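PDB 2CU2: putative mannose-1-phosphate guanylyl transferase from Thermus thermophilus, which probably catalyses the transfer of a guanylyl group from GTP to mannose 1-phosphate, yielding GDP-mannose. Local coordinates for residues 9-21 against 323-335. Residues are numbered along the deposited sequence; the frame is centred on the assembly and turned at random.
With SO4 (sulfate ion), chain B.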
ATOM      1  N   ALA A   9      -0.239   2.432  30.433  1.00 40.14           N
ATOM      2  CA  ALA A   9      -0.563   2.138  29.043  1.00 44.23           C
ATOM      3  C   ALA A   9      -1.531   3.180  28.477  1.00 46.99           C
ATOM      4  O   ALA A   9      -2.637   3.373  28.963  1.00 49.36           O
ATOM      5  CB  ALA A   9      -1.198   0.748  28.983  1.00 43.83           C
ATOM      6  N   GLY A  10      -1.059   3.896  27.439  1.00 50.15           N
ATOM      7  CA  GLY A  10      -1.898   4.931  26.845  1.00 51.12           C
ATOM      8  C   GLY A  10      -1.377   5.376  25.478  1.00 51.96           C
ATOM      9  O   GLY A  10      -0.475   4.790  24.896  1.00 52.26           O
ATOM     10  N   GLY A  11      -2.014   6.436  24.947  1.00 52.58           N
ATOM     11  CA  GLY A  11      -1.624   6.929  23.633  1.00 51.97           C
ATOM     12  C   GLY A  11      -2.482   6.306  22.530  1.00 52.22           C
ATOM     13  O   GLY A  11      -2.544   5.095  22.368  1.00 50.88           O
ATOM     14  N   ARG A  12      -3.241   7.059  21.744  1.00 52.17           N
ATOM     15  CA  ARG A  12      -3.925   6.559  20.557  1.00 53.39           C
ATOM     16  C   ARG A  12      -2.919   6.108  19.502  1.00 51.23           C
ATOM     17  O   ARG A  12      -3.164   5.150  18.771  1.00 50.34           O
ATOM     18  CB  ARG A  12      -4.816   7.647  19.949  1.00 56.07           C
ATOM     19  CG  ARG A  12      -5.848   8.241  20.894  1.00 61.51           C
ATOM     20  CD  ARG A  12      -6.616   9.370  20.212  1.00 65.12           C
ATOM     21  NE  ARG A  12      -7.541  10.036  21.127  1.00 70.07           N
ATOM     22  CZ  ARG A  12      -8.638   9.474  21.626  1.00 72.18           C
ATOM     23  NH1 ARG A  12      -8.956   8.226  21.295  1.00 72.89           N
ATOM     24  NH2 ARG A  12      -9.414  10.156  22.463  1.00 73.25           N
ATOM     25  N   GLY A  13      -1.790   6.809  19.424  1.00 49.39           N
ATOM     26  CA  GLY A  13      -0.783   6.473  18.435  1.00 45.46           C
ATOM     27  C   GLY A  13      -1.325   6.738  17.041  1.00 42.79           C
ATOM     28  O   GLY A  13      -1.222   5.892  16.152  1.00 42.00           O
ATOM     29  N   GLU A  14      -1.912   7.916  16.848  1.00 39.88           N
ATOM     30  CA  GLU A  14      -2.476   8.281  15.555  1.00 39.36           C
ATOM     31  C   GLU A  14      -1.379   8.407  14.506  1.00 37.61           C
ATOM     32  O   GLU A  14      -1.623   8.213  13.319  1.00 38.32           O
ATOM     33  CB  GLU A  14      -3.237   9.604  15.654  1.00 39.37           C
ATOM     34  CG  GLU A  14      -4.240   9.660  16.788  1.00 43.16           C
ATOM     35  CD  GLU A  14      -5.228  10.806  16.632  1.00 46.38           C
ATOM     36  OE1 GLU A  14      -4.798  11.920  16.252  1.00 48.10           O
ATOM     37  OE2 GLU A  14      -6.432  10.592  16.895  1.00 47.36           O
ATOM     38  N   ARG A  15      -0.172   8.742  14.944  1.00 34.14           N
ATOM     39  CA  ARG A  15       0.938   8.862  14.014  1.00 32.99           C
ATOM     40  C   ARG A  15       1.333   7.488  13.499  1.00 31.57           C
ATOM     41  O   ARG A  15       2.087   7.379  12.537  1.00 30.77           O
ATOM     42  CB  ARG A  15       2.132   9.558  14.679  1.00 32.74           C
ATOM     43  CG  ARG A  15       1.939  11.066  14.837  1.00 34.12           C
ATOM     44  CD  ARG A  15       2.992  11.667  15.763  1.00 37.88           C
ATOM     45  NE  ARG A  15       2.876  11.113  17.109  1.00 39.56           N
ATOM     46  CZ  ARG A  15       3.740  11.333  18.098  1.00 40.47           C
ATOM     47  NH1 ARG A  15       4.804  12.108  17.912  1.00 38.34           N
ATOM     48  NH2 ARG A  15       3.542  10.762  19.279  1.00 40.50           N
ATOM     49  N   LEU A  16       0.823   6.434  14.133  1.00 29.97           N
ATOM     50  CA  LEU A  16       1.134   5.079  13.674  1.00 30.04           C
ATOM     51  C   LEU A  16      -0.001   4.432  12.879  1.00 29.85           C
ATOM     52  O   LEU A  16      -0.091   3.215  12.781  1.00 29.78           O
ATOM     53  CB  LEU A  16       1.557   4.177  14.847  1.00 27.92           C
ATOM     54  CG  LEU A  16       2.935   4.519  15.432  1.00 29.27           C
ATOM     55  CD1 LEU A  16       3.274   3.570  16.565  1.00 28.76           C
ATOM     56  CD2 LEU A  16       3.997   4.436  14.332  1.00 27.67           C
ATOM     57  N   TRP A  17      -0.867   5.261  12.305  1.00 31.50           N
ATOM     58  CA  TRP A  17      -1.957   4.768  11.463  1.00 30.61           C
ATOM     59  C   TRP A  17      -1.228   4.196  10.237  1.00 30.02           C
ATOM     60  O   TRP A  17      -0.191   4.731   9.831  1.00 28.57           O
ATOM     61  CB  TRP A  17      -2.854   5.940  11.046  1.00 31.06           C
ATOM     62  CG  TRP A  17      -4.003   5.551  10.154  1.00 32.85           C
ATOM     63  CD1 TRP A  17      -5.276   5.225  10.544  1.00 31.51           C
ATOM     64  CD2 TRP A  17      -3.968   5.392   8.730  1.00 31.46           C
ATOM     65  NE1 TRP A  17      -6.034   4.873   9.446  1.00 31.02           N
ATOM     66  CE2 TRP A  17      -5.257   4.966   8.322  1.00 32.13           C
ATOM     67  CE3 TRP A  17      -2.973   5.564   7.759  1.00 30.22           C
ATOM     68  CZ2 TRP A  17      -5.574   4.709   6.979  1.00 31.55           C
ATOM     69  CZ3 TRP A  17      -3.286   5.308   6.429  1.00 31.00           C
ATOM     70  CH2 TRP A  17      -4.577   4.885   6.051  1.00 31.36           C
ATOM     71  N   PRO A  18      -1.760   3.131   9.611  1.00 31.01           N
ATOM     72  CA  PRO A  18      -2.975   2.357   9.873  1.00 32.12           C
ATOM     73  C   PRO A  18      -2.850   1.247  10.912  1.00 33.19           C
ATOM     74  O   PRO A  18      -3.824   0.536  11.169  1.00 35.02           O
ATOM     75  CB  PRO A  18      -3.292   1.779   8.507  1.00 30.47           C
ATOM     76  CG  PRO A  18      -1.926   1.387   8.046  1.00 31.02           C
ATOM     77  CD  PRO A  18      -1.089   2.616   8.401  1.00 28.01           C
ATOM     78  N   LEU A  19      -1.666   1.078  11.491  1.00 32.76           N
ATOM     79  CA  LEU A  19      -1.477   0.020  12.475  1.00 34.25           C
ATOM     80  C   LEU A  19      -2.304   0.256  13.728  1.00 36.51           C
ATOM     81  O   LEU A  19      -2.897  -0.677  14.268  1.00 35.97           O
ATOM     82  CB  LEU A  19      -0.001  -0.127  12.846  1.00 33.39           C
ATOM     83  CG  LEU A  19       0.310  -1.275  13.812  1.00 33.53           C
ATOM     84  CD1 LEU A  19      -0.043  -2.602  13.165  1.00 32.03           C
ATOM     85  CD2 LEU A  19       1.781  -1.240  14.193  1.00 32.24           C
ATOM     86  N   SER A  20      -2.351   1.499  14.196  1.00 38.19           N
ATOM     87  CA  SER A  20      -3.156   1.808  15.366  1.00 41.47           C
ATOM     88  C   SER A  20      -4.650   1.850  15.045  1.00 44.53           C
ATOM     89  O   SER A  20      -5.087   2.113  13.930  1.00 44.54           O
ATOM     90  CB  SER A  20      -2.685   3.140  15.950  1.00 40.20           C
ATOM     91  OG  SER A  20      -2.723   4.148  14.936  1.00 40.72           O
ATOM     92  N   ARG A  21      -5.438   1.534  16.093  1.00 48.06           N
ATOM     93  CA  ARG A  21      -6.888   1.404  15.946  1.00 50.53           C
ATOM     94  C   ARG A  21      -7.611   2.164  17.067  1.00 51.99           C
ATOM     95  O   ARG A  21      -7.021   2.543  18.069  1.00 50.62           O
ATOM     96  CB  ARG A  21      -7.223  -0.082  16.085  1.00 52.41           C
ATOM     97  CG  ARG A  21      -7.016  -0.880  14.800  1.00 55.26           C
ATOM     98  CD  ARG A  21      -8.129  -1.911  14.609  1.00 57.94           C
ATOM     99  NE  ARG A  21      -7.618  -3.274  14.775  1.00 60.29           N
ATOM    100  CZ  ARG A  21      -8.270  -4.078  15.632  1.00 61.63           C
ATOM    101  NH1 ARG A  21      -9.313  -3.624  16.306  1.00 62.55           N
ATOM    102  NH2 ARG A  21      -7.912  -5.362  15.733  1.00 63.10           N
ATOM    103  N   ALA A 323       6.895  11.814   8.707  1.00 36.25           N
ATOM    104  CA  ALA A 323       6.176  10.843   9.530  1.00 37.04           C
ATOM    105  C   ALA A 323       5.188  11.445  10.539  1.00 37.36           C
ATOM    106  O   ALA A 323       4.130  10.873  10.789  1.00 35.80           O
ATOM    107  CB  ALA A 323       7.180   9.937  10.259  1.00 34.88           C
ATOM    108  N   ARG A 324       5.526  12.593  11.117  1.00 38.35           N
ATOM    109  CA  ARG A 324       4.646  13.222  12.095  1.00 40.70           C
ATOM    110  C   ARG A 324       3.276  13.590  11.509  1.00 41.24           C
ATOM    111  O   ARG A 324       2.257  13.530  12.198  1.00 40.39           O
ATOM    112  CB  ARG A 324       5.321  14.473  12.664  1.00 42.51           C
ATOM    113  CG  ARG A 324       4.544  15.172  13.773  1.00 46.59           C
ATOM    114  CD  ARG A 324       5.344  16.354  14.320  1.00 48.12           C
ATOM    115  NE  ARG A 324       4.609  17.123  15.322  1.00 49.09           N
ATOM    116  CZ  ARG A 324       4.288  16.672  16.531  1.00 50.94           C
ATOM    117  NH1 ARG A 324       4.637  15.446  16.902  1.00 51.43           N
ATOM    118  NH2 ARG A 324       3.624  17.452  17.373  1.00 51.39           N
ATOM    119  N   GLU A 325       3.255  13.954  10.232  1.00 41.89           N
ATOM    120  CA  GLU A 325       2.019  14.354   9.569  1.00 43.26           C
ATOM    121  C   GLU A 325       0.999  13.244   9.338  1.00 42.89           C
ATOM    122  O   GLU A 325      -0.118  13.515   8.891  1.00 42.29           O
ATOM    123  CB  GLU A 325       2.345  15.035   8.241  1.00 46.81           C
ATOM    124  CG  GLU A 325       2.679  16.507   8.393  1.00 52.78           C
ATOM    125  CD  GLU A 325       1.477  17.332   8.805  1.00 56.26           C
ATOM    126  OE1 GLU A 325       0.590  17.560   7.951  1.00 58.33           O
ATOM    127  OE2 GLU A 325       1.423  17.753   9.980  1.00 59.81           O
ATOM    128  N   VAL A 326       1.379  12.004   9.634  1.00 40.78           N
ATOM    129  CA  VAL A 326       0.478  10.871   9.464  1.00 40.07           C
ATOM    130  C   VAL A 326      -0.801  11.060  10.281  1.00 42.27           C
ATOM    131  O   VAL A 326      -1.872  10.567   9.910  1.00 40.18           O
ATOM    132  CB  VAL A 326       1.155   9.545   9.898  1.00 38.28           C
ATOM    133  CG1 VAL A 326       0.135   8.423   9.937  1.00 34.48           C
ATOM    134  CG2 VAL A 326       2.280   9.197   8.931  1.00 34.11           C
ATOM    135  N   ARG A 327      -0.686  11.785  11.388  1.00 44.17           N
ATOM    136  CA  ARG A 327      -1.827  12.019  12.255  1.00 47.70           C
ATOM    137  C   ARG A 327      -2.962  12.723  11.519  1.00 48.39           C
ATOM    138  O   ARG A 327      -4.119  12.607  11.908  1.00 49.62           O
ATOM    139  CB  ARG A 327      -1.396  12.834  13.476  1.00 49.15           C
ATOM    140  CG  ARG A 327      -0.979  14.262  13.176  1.00 54.17           C
ATOM    141  CD  ARG A 327      -0.147  14.840  14.317  1.00 58.09           C
ATOM    142  NE  ARG A 327      -0.592  14.340  15.616  1.00 63.29           N
ATOM    143  CZ  ARG A 327      -1.806  14.537  16.126  1.00 65.02           C
ATOM    144  NH1 ARG A 327      -2.707  15.236  15.447  1.00 66.18           N
ATOM    145  NH2 ARG A 327      -2.124  14.018  17.305  1.00 66.32           N
ATOM    146  N   GLU A 328      -2.635  13.444  10.450  1.00 48.35           N
ATOM    147  CA  GLU A 328      -3.659  14.142   9.684  1.00 47.94           C
ATOM    148  C   GLU A 328      -4.602  13.169   8.990  1.00 47.48           C
ATOM    149  O   GLU A 328      -5.789  13.453   8.829  1.00 46.81           O
ATOM    150  CB  GLU A 328      -3.014  15.071   8.653  1.00 49.62           C
ATOM    151  CG  GLU A 328      -2.240  16.203   9.295  1.00 52.97           C
ATOM    152  CD  GLU A 328      -3.023  16.848  10.431  1.00 55.47           C
ATOM    153  OE1 GLU A 328      -2.404  17.533  11.276  1.00 56.95           O
ATOM    154  OE2 GLU A 328      -4.259  16.669  10.474  1.00 56.89           O
ATOM    155  N   VAL A 329      -4.067  12.018   8.588  1.00 45.30           N
ATOM    156  CA  VAL A 329      -4.861  10.999   7.918  1.00 44.69           C
ATOM    157  C   VAL A 329      -6.096  10.639   8.741  1.00 45.52           C
ATOM    158  O   VAL A 329      -7.215  10.638   8.220  1.00 43.96           O
ATOM    159  CB  VAL A 329      -4.024   9.711   7.655  1.00 42.78           C
ATOM    160  CG1 VAL A 329      -4.915   8.606   7.119  1.00 42.13           C
ATOM    161  CG2 VAL A 329      -2.910  10.007   6.648  1.00 42.45           C
ATOM    162  N   VAL A 330      -5.897  10.338  10.024  1.00 47.23           N
ATOM    163  CA  VAL A 330      -7.019   9.978  10.891  1.00 50.82           C
ATOM    164  C   VAL A 330      -8.006  11.145  10.984  1.00 52.56           C
ATOM    165  O   VAL A 330      -9.217  10.945  11.086  1.00 52.40           O
ATOM    166  CB  VAL A 330      -6.545   9.602  12.321  1.00 50.52           C
ATOM    167  CG1 VAL A 330      -5.387   8.602  12.244  1.00 49.97           C
ATOM    168  CG2 VAL A 330      -6.141  10.843  13.086  1.00 50.79           C
ATOM    169  N   LYS A 331      -7.477  12.366  10.946  1.00 55.04           N
ATOM    170  CA  LYS A 331      -8.317  13.552  11.005  1.00 58.23           C
ATOM    171  C   LYS A 331      -9.218  13.565   9.769  1.00 59.06           C
ATOM    172  O   LYS A 331     -10.429  13.749   9.877  1.00 59.23           O
ATOM    173  CB  LYS A 331      -7.441  14.809  11.047  1.00 59.42           C
ATOM    174  CG  LYS A 331      -8.210  16.109  11.219  1.00 62.15           C
ATOM    175  CD  LYS A 331      -7.342  17.182  11.863  1.00 64.16           C
ATOM    176  CE  LYS A 331      -7.662  18.567  11.318  1.00 64.96           C
ATOM    177  NZ  LYS A 331      -6.506  19.497  11.454  1.00 67.26           N
ATOM    178  N   ARG A 332      -8.620  13.354   8.597  1.00 60.12           N
ATOM    179  CA  ARG A 332      -9.370  13.327   7.344  1.00 61.41           C
ATOM    180  C   ARG A 332     -10.448  12.254   7.381  1.00 62.22           C
ATOM    181  O   ARG A 332     -11.588  12.499   6.989  1.00 63.23           O
ATOM    182  CB  ARG A 332      -8.443  13.050   6.156  1.00 61.57           C
ATOM    183  CG  ARG A 332      -7.650  14.246   5.662  1.00 63.27           C
ATOM    184  CD  ARG A 332      -8.569  15.367   5.208  1.00 65.00           C
ATOM    185  NE  ARG A 332      -7.838  16.447   4.551  1.00 66.79           N
ATOM    186  CZ  ARG A 332      -7.378  16.390   3.305  1.00 68.37           C
ATOM    187  NH1 ARG A 332      -7.575  15.303   2.569  1.00 68.36           N
ATOM    188  NH2 ARG A 332      -6.714  17.419   2.795  1.00 69.53           N
ATOM    189  N   LEU A 333     -10.083  11.064   7.847  1.00 62.37           N
ATOM    190  CA  LEU A 333     -11.032   9.963   7.918  1.00 63.99           C
ATOM    191  C   LEU A 333     -12.178  10.271   8.875  1.00 65.87           C
ATOM    192  O   LEU A 333     -13.336   9.993   8.565  1.00 65.81           O
ATOM    193  CB  LEU A 333     -10.322   8.671   8.336  1.00 62.32           C
ATOM    194  CG  LEU A 333      -9.309   8.100   7.334  1.00 61.20           C
ATOM    195  CD1 LEU A 333      -8.624   6.883   7.937  1.00 59.62           C
ATOM    196  CD2 LEU A 333     -10.007   7.728   6.033  1.00 59.65           C
ATOM    197  N   GLU A 334     -11.863  10.836  10.036  1.00 67.99           N
ATOM    198  CA  GLU A 334     -12.900  11.188  11.001  1.00 70.49           C
ATOM    199  C   GLU A 334     -13.850  12.178  10.347  1.00 71.48           C
ATOM    200  O   GLU A 334     -15.068  12.011  10.394  1.00 71.46           O
ATOM    201  CB  GLU A 334     -12.295  11.829  12.250  1.00 70.92           C
ATOM    202  CG  GLU A 334     -11.604  10.860  13.188  1.00 72.65           C
ATOM    203  CD  GLU A 334     -11.038  11.552  14.419  1.00 73.57           C
ATOM    204  OE1 GLU A 334     -10.470  10.856  15.292  1.00 73.15           O
ATOM    205  OE2 GLU A 334     -11.160  12.795  14.507  1.00 74.04           O
ATOM    206  N   ALA A 335     -13.278  13.210   9.734  1.00 72.83           N
ATOM    207  CA  ALA A 335     -14.053  14.244   9.060  1.00 73.56           C
ATOM    208  C   ALA A 335     -15.024  13.646   8.042  1.00 74.13           C
ATOM    209  O   ALA A 335     -16.225  13.976   8.122  1.00 74.84           O
ATOM    210  CB  ALA A 335     -13.115  15.228   8.375  1.00 73.95           C
TER
HETATM  211  S   SO4 B1001      -0.254  10.677  18.745  1.00 53.27           S
HETATM  212  O1  SO4 B1001      -0.609  11.938  18.037  1.00 53.46           O
HETATM  213  O2  SO4 B1001      -1.493  10.014  19.236  1.00 54.38           O
HETATM  214  O3  SO4 B1001       0.633  10.990  19.899  1.00 54.49           O
HETATM  215  O4  SO4 B1001       0.457   9.760  17.808  1.00 51.46           O
HETATM  216  O   HOH W   1       6.446  12.986  15.552  1.00 25.87           O
HETATM  217  O   HOH W   2       4.335   8.265  11.380  1.00 28.30           O
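W17 and E14 pack against V326, V329, V330 and L333 in a loop-to-helix contact between the nucleotidyltransferase part of the chain and its C-terminal helix. Residues 9-21 follow strand 3-8, and their GGRGERLWP sequence matches the glycine-rich signature loop that binds the nucleotide in relatives. The interface illustrates how an apolar indole contact can form the centre of a loop-to-helix junction, with no direct hydrogen bond across it and polar links at its margin. A chi1 of 179° swings the W17 indole away from the backbone N and onto the helix. V329 CG1 sits over one face in a CH-pi contact, 3.5 Å from the centroid of the six-membered ring; P18 CB covers the opposite face, and L333 CD1 approaches W17 NE1 at 3.6 Å. Beside the ring, V330 CG2 lies against the E14 carboxylate.

Polar links are mostly indirect. One water donates to both R15 O and A323 O, each at 2.7 Å. A sulfate, probably from the crystallisation liquor, accepts from R327 NH2 through O1 (2.7 Å) and, almost straight (168°), from R15 NE through O4 (2.9 Å); E14 N and R15 N also donate to it. E14 OE1 lies 3.6 Å from R327 NH2, well out of the guanidinium plane, a purely electrostatic salt bridge. Strand 314-319 adds E314 and L316 against W17, whose carbonyl accepts from W259 NE1, while A299 and L301 of the second subunit pack on W17 and V329, respectively.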